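Local coordinates for branched-chain alpha-ketoacid decarboxylase (Lactococcus lactis, PDB 2VBF), which probably decarboxylates branched-chain and aromatic alpha-keto acids to aldehydes, using thiamine diphosphate and a magnesium ion as cofactors, at residues A[481-486]-A[552-557]. Numbering follows the deposited sequence.
Sequences GYTVER and EDAPKL. With MG (magnesium ion), chain E; TPP (thiamine diphosphate), chain F.
The methyl CG2 of Thr483 lies 3.5 Å from the backbone O of Asp553, with Ala554 CB a looser neighbour at 4.4 Å. Thr483 OG1 stands anti to its carbonyl carbon (chi1 -75°), which sends the methyl to this loop while the hydroxyl hydrogen-bonds Lys551 O. No hydrogen bond joins the two segments. On the loop's outer side, Glu552 is exposed and the Asp553 carboxylate turns off to Gln379 N.

Packing is far tighter on the cofactor side of 481-486. Thr483 N gives a 2.8 Å bond to O3B of thiamine diphosphate (158° at the hydrogen), and Val484 N reaches O1B at 2.8 Å. Magnesium, 2.0 Å from Gly481 O, also binds O2A, O3B and a water, with Asp452 and Asn479 supplying the rest. Glu485 CD approaches thiazolium C4 at 3.6 Å; Gly48 of the second subunit packs on Glu485, and its Pro47 on Tyr482. Cutting Glu485 back to an alanine would probably open a gap beside the thiazolium and leave the ring without its carboxylate neighbour. As in other thiamine diphosphate enzymes, a bridging metal and N-H groups at a helix start probably offset the diphosphate charge, whereas 552-557 adds loose van der Waals contact.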
ATOM      1  N   GLY A 481     -18.917   8.224  -7.344  1.00 13.07           N
ATOM      2  CA  GLY A 481     -18.693   7.181  -6.323  1.00 12.65           C
ATOM      3  C   GLY A 481     -18.586   5.740  -6.811  1.00 11.88           C
ATOM      4  O   GLY A 481     -18.267   5.488  -7.984  1.00 10.95           O
ATOM      5  N   TYR A 482     -18.893   4.805  -5.909  1.00 11.95           N
ATOM      6  CA  TYR A 482     -18.639   3.377  -6.113  1.00 12.76           C
ATOM      7  C   TYR A 482     -19.898   2.688  -6.619  1.00 11.76           C
ATOM      8  O   TYR A 482     -20.664   2.095  -5.839  1.00 12.79           O
ATOM      9  CB  TYR A 482     -18.194   2.676  -4.819  1.00 11.26           C
ATOM     10  CG  TYR A 482     -16.960   3.180  -4.081  1.00 11.61           C
ATOM     11  CD1 TYR A 482     -15.802   3.582  -4.742  1.00 11.03           C
ATOM     12  CD2 TYR A 482     -16.946   3.190  -2.691  1.00 11.00           C
ATOM     13  CE1 TYR A 482     -14.663   3.969  -4.029  1.00 11.38           C
ATOM     14  CE2 TYR A 482     -15.821   3.589  -1.972  1.00 12.21           C
ATOM     15  CZ  TYR A 482     -14.684   3.994  -2.644  1.00 12.16           C
ATOM     16  OH  TYR A 482     -13.562   4.394  -1.946  1.00 13.20           O
ATOM     17  N   THR A 483     -20.128   2.754  -7.924  1.00 12.69           N
ATOM     18  CA  THR A 483     -21.369   2.235  -8.507  1.00 14.27           C
ATOM     19  C   THR A 483     -21.477   0.722  -8.378  1.00 14.00           C
ATOM     20  O   THR A 483     -22.535   0.210  -8.050  1.00 14.78           O
ATOM     21  CB  THR A 483     -21.548   2.714  -9.967  1.00 14.72           C
ATOM     22  OG1 THR A 483     -21.939   4.095  -9.956  1.00 14.94           O
ATOM     23  CG2 THR A 483     -22.616   1.894 -10.700  1.00 15.54           C
ATOM     24  N   VAL A 484     -20.391  -0.010  -8.623  1.00 13.90           N
ATOM     25  CA  VAL A 484     -20.432  -1.459  -8.416  1.00 15.73           C
ATOM     26  C   VAL A 484     -20.840  -1.804  -6.977  1.00 16.44           C
ATOM     27  O   VAL A 484     -21.636  -2.719  -6.764  1.00 17.00           O
ATOM     28  CB  VAL A 484     -19.115  -2.164  -8.797  1.00 17.26           C
ATOM     29  CG1 VAL A 484     -17.934  -1.491  -8.151  1.00 19.68           C
ATOM     30  CG2 VAL A 484     -19.169  -3.664  -8.445  1.00 17.18           C
ATOM     31  N   GLU A 485     -20.337  -1.048  -6.000  1.00 15.22           N
ATOM     32  CA  GLU A 485     -20.710  -1.283  -4.599  1.00 17.32           C
ATOM     33  C   GLU A 485     -22.186  -0.974  -4.351  1.00 16.14           C
ATOM     34  O   GLU A 485     -22.885  -1.738  -3.660  1.00 17.03           O
ATOM     35  CB  GLU A 485     -19.830  -0.472  -3.647  1.00 18.08           C
ATOM     36  CG  GLU A 485     -18.316  -0.758  -3.758  1.00 22.25           C
ATOM     37  CD  GLU A 485     -17.926  -2.165  -3.342  1.00 25.03           C
ATOM     38  OE1 GLU A 485     -17.368  -2.316  -2.230  1.00 27.32           O
ATOM     39  OE2 GLU A 485     -18.154  -3.116  -4.129  1.00 28.64           O
ATOM     40  N   ARG A 486     -22.672   0.123  -4.933  1.00 16.91           N
ATOM     41  CA  ARG A 486     -24.092   0.496  -4.828  1.00 16.79           C
ATOM     42  C   ARG A 486     -24.998  -0.608  -5.367  1.00 17.78           C
ATOM     43  O   ARG A 486     -26.078  -0.848  -4.834  1.00 19.13           O
ATOM     44  CB  ARG A 486     -24.370   1.780  -5.603  1.00 15.93           C
ATOM     45  CG  ARG A 486     -23.664   3.024  -5.086  1.00 16.59           C
ATOM     46  CD  ARG A 486     -24.079   4.223  -5.925  1.00 16.38           C
ATOM     47  NE  ARG A 486     -23.221   5.393  -5.759  1.00 14.89           N
ATOM     48  CZ  ARG A 486     -23.325   6.265  -4.762  1.00 16.12           C
ATOM     49  NH1 ARG A 486     -24.244   6.097  -3.817  1.00 16.24           N
ATOM     50  NH2 ARG A 486     -22.510   7.310  -4.713  1.00 15.71           N
ATOM     51  N   GLU A 552     -26.449   5.663 -10.795  1.00 17.81           N
ATOM     52  CA  GLU A 552     -27.413   4.556 -10.834  1.00 19.55           C
ATOM     53  C   GLU A 552     -27.243   3.666 -12.061  1.00 18.14           C
ATOM     54  O   GLU A 552     -27.859   2.603 -12.149  1.00 21.08           O
ATOM     55  CB  GLU A 552     -28.847   5.088 -10.832  1.00 19.62           C
ATOM     56  CG  GLU A 552     -29.191   5.941  -9.619  1.00 22.57           C
ATOM     57  CD  GLU A 552     -28.873   7.422  -9.781  1.00 23.57           C
ATOM     58  OE1 GLU A 552     -28.337   7.845 -10.834  1.00 22.71           O
ATOM     59  OE2 GLU A 552     -29.173   8.170  -8.831  1.00 25.23           O
ATOM     60  N   ASP A 553     -26.417   4.105 -13.003  1.00 18.16           N
ATOM     61  CA  ASP A 553     -26.246   3.412 -14.279  1.00 17.88           C
ATOM     62  C   ASP A 553     -25.154   2.344 -14.184  1.00 17.77           C
ATOM     63  O   ASP A 553     -24.023   2.631 -13.807  1.00 16.08           O
ATOM     64  CB  ASP A 553     -25.903   4.438 -15.354  1.00 18.37           C
ATOM     65  CG  ASP A 553     -25.908   3.868 -16.765  1.00 17.71           C
ATOM     66  OD1 ASP A 553     -26.400   2.745 -16.991  1.00 20.44           O
ATOM     67  OD2 ASP A 553     -25.394   4.580 -17.652  1.00 19.04           O
ATOM     68  N   ALA A 554     -25.514   1.117 -14.521  1.00 18.81           N
ATOM     69  CA  ALA A 554     -24.564   0.003 -14.558  1.00 18.48           C
ATOM     70  C   ALA A 554     -24.789  -0.817 -15.831  1.00 19.35           C
ATOM     71  O   ALA A 554     -25.931  -0.969 -16.263  1.00 19.67           O
ATOM     72  CB  ALA A 554     -24.750  -0.869 -13.345  1.00 18.96           C
ATOM     73  N   PRO A 555     -23.710  -1.350 -16.424  1.00 19.10           N
ATOM     74  CA  PRO A 555     -23.866  -2.178 -17.617  1.00 19.27           C
ATOM     75  C   PRO A 555     -24.677  -3.430 -17.299  1.00 20.46           C
ATOM     76  O   PRO A 555     -24.655  -3.908 -16.166  1.00 17.06           O
ATOM     77  CB  PRO A 555     -22.424  -2.530 -17.998  1.00 19.99           C
ATOM     78  CG  PRO A 555     -21.668  -2.410 -16.744  1.00 19.19           C
ATOM     79  CD  PRO A 555     -22.302  -1.275 -15.998  1.00 19.01           C
ATOM     80  N   LYS A 556     -25.405  -3.938 -18.291  1.00 20.29           N
ATOM     81  CA  LYS A 556     -26.293  -5.089 -18.083  1.00 22.75           C
ATOM     82  C   LYS A 556     -25.639  -6.234 -17.315  1.00 21.44           C
ATOM     83  O   LYS A 556     -26.254  -6.803 -16.417  1.00 22.80           O
ATOM     84  CB  LYS A 556     -26.842  -5.594 -19.425  1.00 24.79           C
ATOM     85  CG  LYS A 556     -27.893  -4.670 -20.011  1.00 26.51           C
ATOM     86  CD  LYS A 556     -28.499  -5.194 -21.306  1.00 28.22           C
ATOM     87  CE  LYS A 556     -29.665  -4.311 -21.768  1.00 29.97           C
ATOM     88  NZ  LYS A 556     -29.220  -3.001 -22.331  1.00 32.82           N
ATOM     89  N   LEU A 557     -24.392  -6.561 -17.641  1.00 22.07           N
ATOM     90  CA  LEU A 557     -23.713  -7.679 -16.969  1.00 22.30           C
ATOM     91  C   LEU A 557     -23.602  -7.422 -15.462  1.00 21.74           C
ATOM     92  O   LEU A 557     -23.808  -8.339 -14.664  1.00 22.62           O
ATOM     93  CB  LEU A 557     -22.323  -7.953 -17.568  1.00 22.69           C
ATOM     94  CG  LEU A 557     -21.556  -9.162 -16.999  1.00 22.68           C
ATOM     95  CD1 LEU A 557     -22.399 -10.427 -17.102  1.00 24.16           C
ATOM     96  CD2 LEU A 557     -20.216  -9.361 -17.705  1.00 23.33           C
TER
HETATM   97 MG    MG E1550     -17.334   5.226  -9.795  1.00 12.87          MG
HETATM   98  N1' TPP F1551     -10.264  -1.958  -1.893  1.00 11.52           N
HETATM   99  C2' TPP F1551      -9.436  -2.589  -2.785  1.00 12.26           C
HETATM  100  CM2 TPP F1551      -7.953  -2.369  -2.684  1.00 11.19           C
HETATM  101  N3' TPP F1551      -9.979  -3.415  -3.737  1.00 11.29           N
HETATM  102  C4' TPP F1551     -11.340  -3.621  -3.806  1.00 11.75           C
HETATM  103  N4' TPP F1551     -11.810  -4.434  -4.723  1.00 10.13           N
HETATM  104  C5' TPP F1551     -12.195  -2.961  -2.917  1.00 12.35           C
HETATM  105  C6' TPP F1551     -11.647  -2.126  -1.951  1.00 12.21           C
HETATM  106  C7' TPP F1551     -13.695  -3.135  -2.986  1.00 13.32           C
HETATM  107  N3  TPP F1551     -14.267  -2.554  -4.196  1.00 13.38           N
HETATM  108  C2  TPP F1551     -14.572  -3.223  -5.368  1.00 16.74           C
HETATM  109  S1  TPP F1551     -15.209  -2.329  -6.555  1.00 15.66           S
HETATM  110  C5  TPP F1551     -15.164  -1.025  -5.592  1.00 14.15           C
HETATM  111  C4  TPP F1551     -14.637  -1.252  -4.320  1.00 14.36           C
HETATM  112  CM4 TPP F1551     -14.491  -0.213  -3.242  1.00 13.96           C
HETATM  113  C6  TPP F1551     -15.707   0.278  -6.142  1.00 13.99           C
HETATM  114  C7  TPP F1551     -14.999   0.787  -7.389  1.00 13.21           C
HETATM  115  O7  TPP F1551     -15.623   2.003  -7.722  1.00 13.65           O
HETATM  116  PA  TPP F1551     -15.285   2.782  -9.072  1.00 12.75           P
HETATM  117  O1A TPP F1551     -13.814   2.685  -9.410  1.00 13.29           O
HETATM  118  O2A TPP F1551     -15.740   4.219  -8.899  1.00 11.02           O
HETATM  119  O3A TPP F1551     -16.094   1.930 -10.183  1.00 11.54           O
HETATM  120  PB  TPP F1551     -17.629   2.130 -10.673  1.00 13.16           P
HETATM  121  O1B TPP F1551     -18.328   0.834 -10.375  1.00 13.07           O
HETATM  122  O2B TPP F1551     -17.545   2.337 -12.159  1.00 12.24           O
HETATM  123  O3B TPP F1551     -18.257   3.309  -9.984  1.00 12.75           O
HETATM  124  O   HOH W   1     -16.596   4.889 -11.751  1.00  9.21           O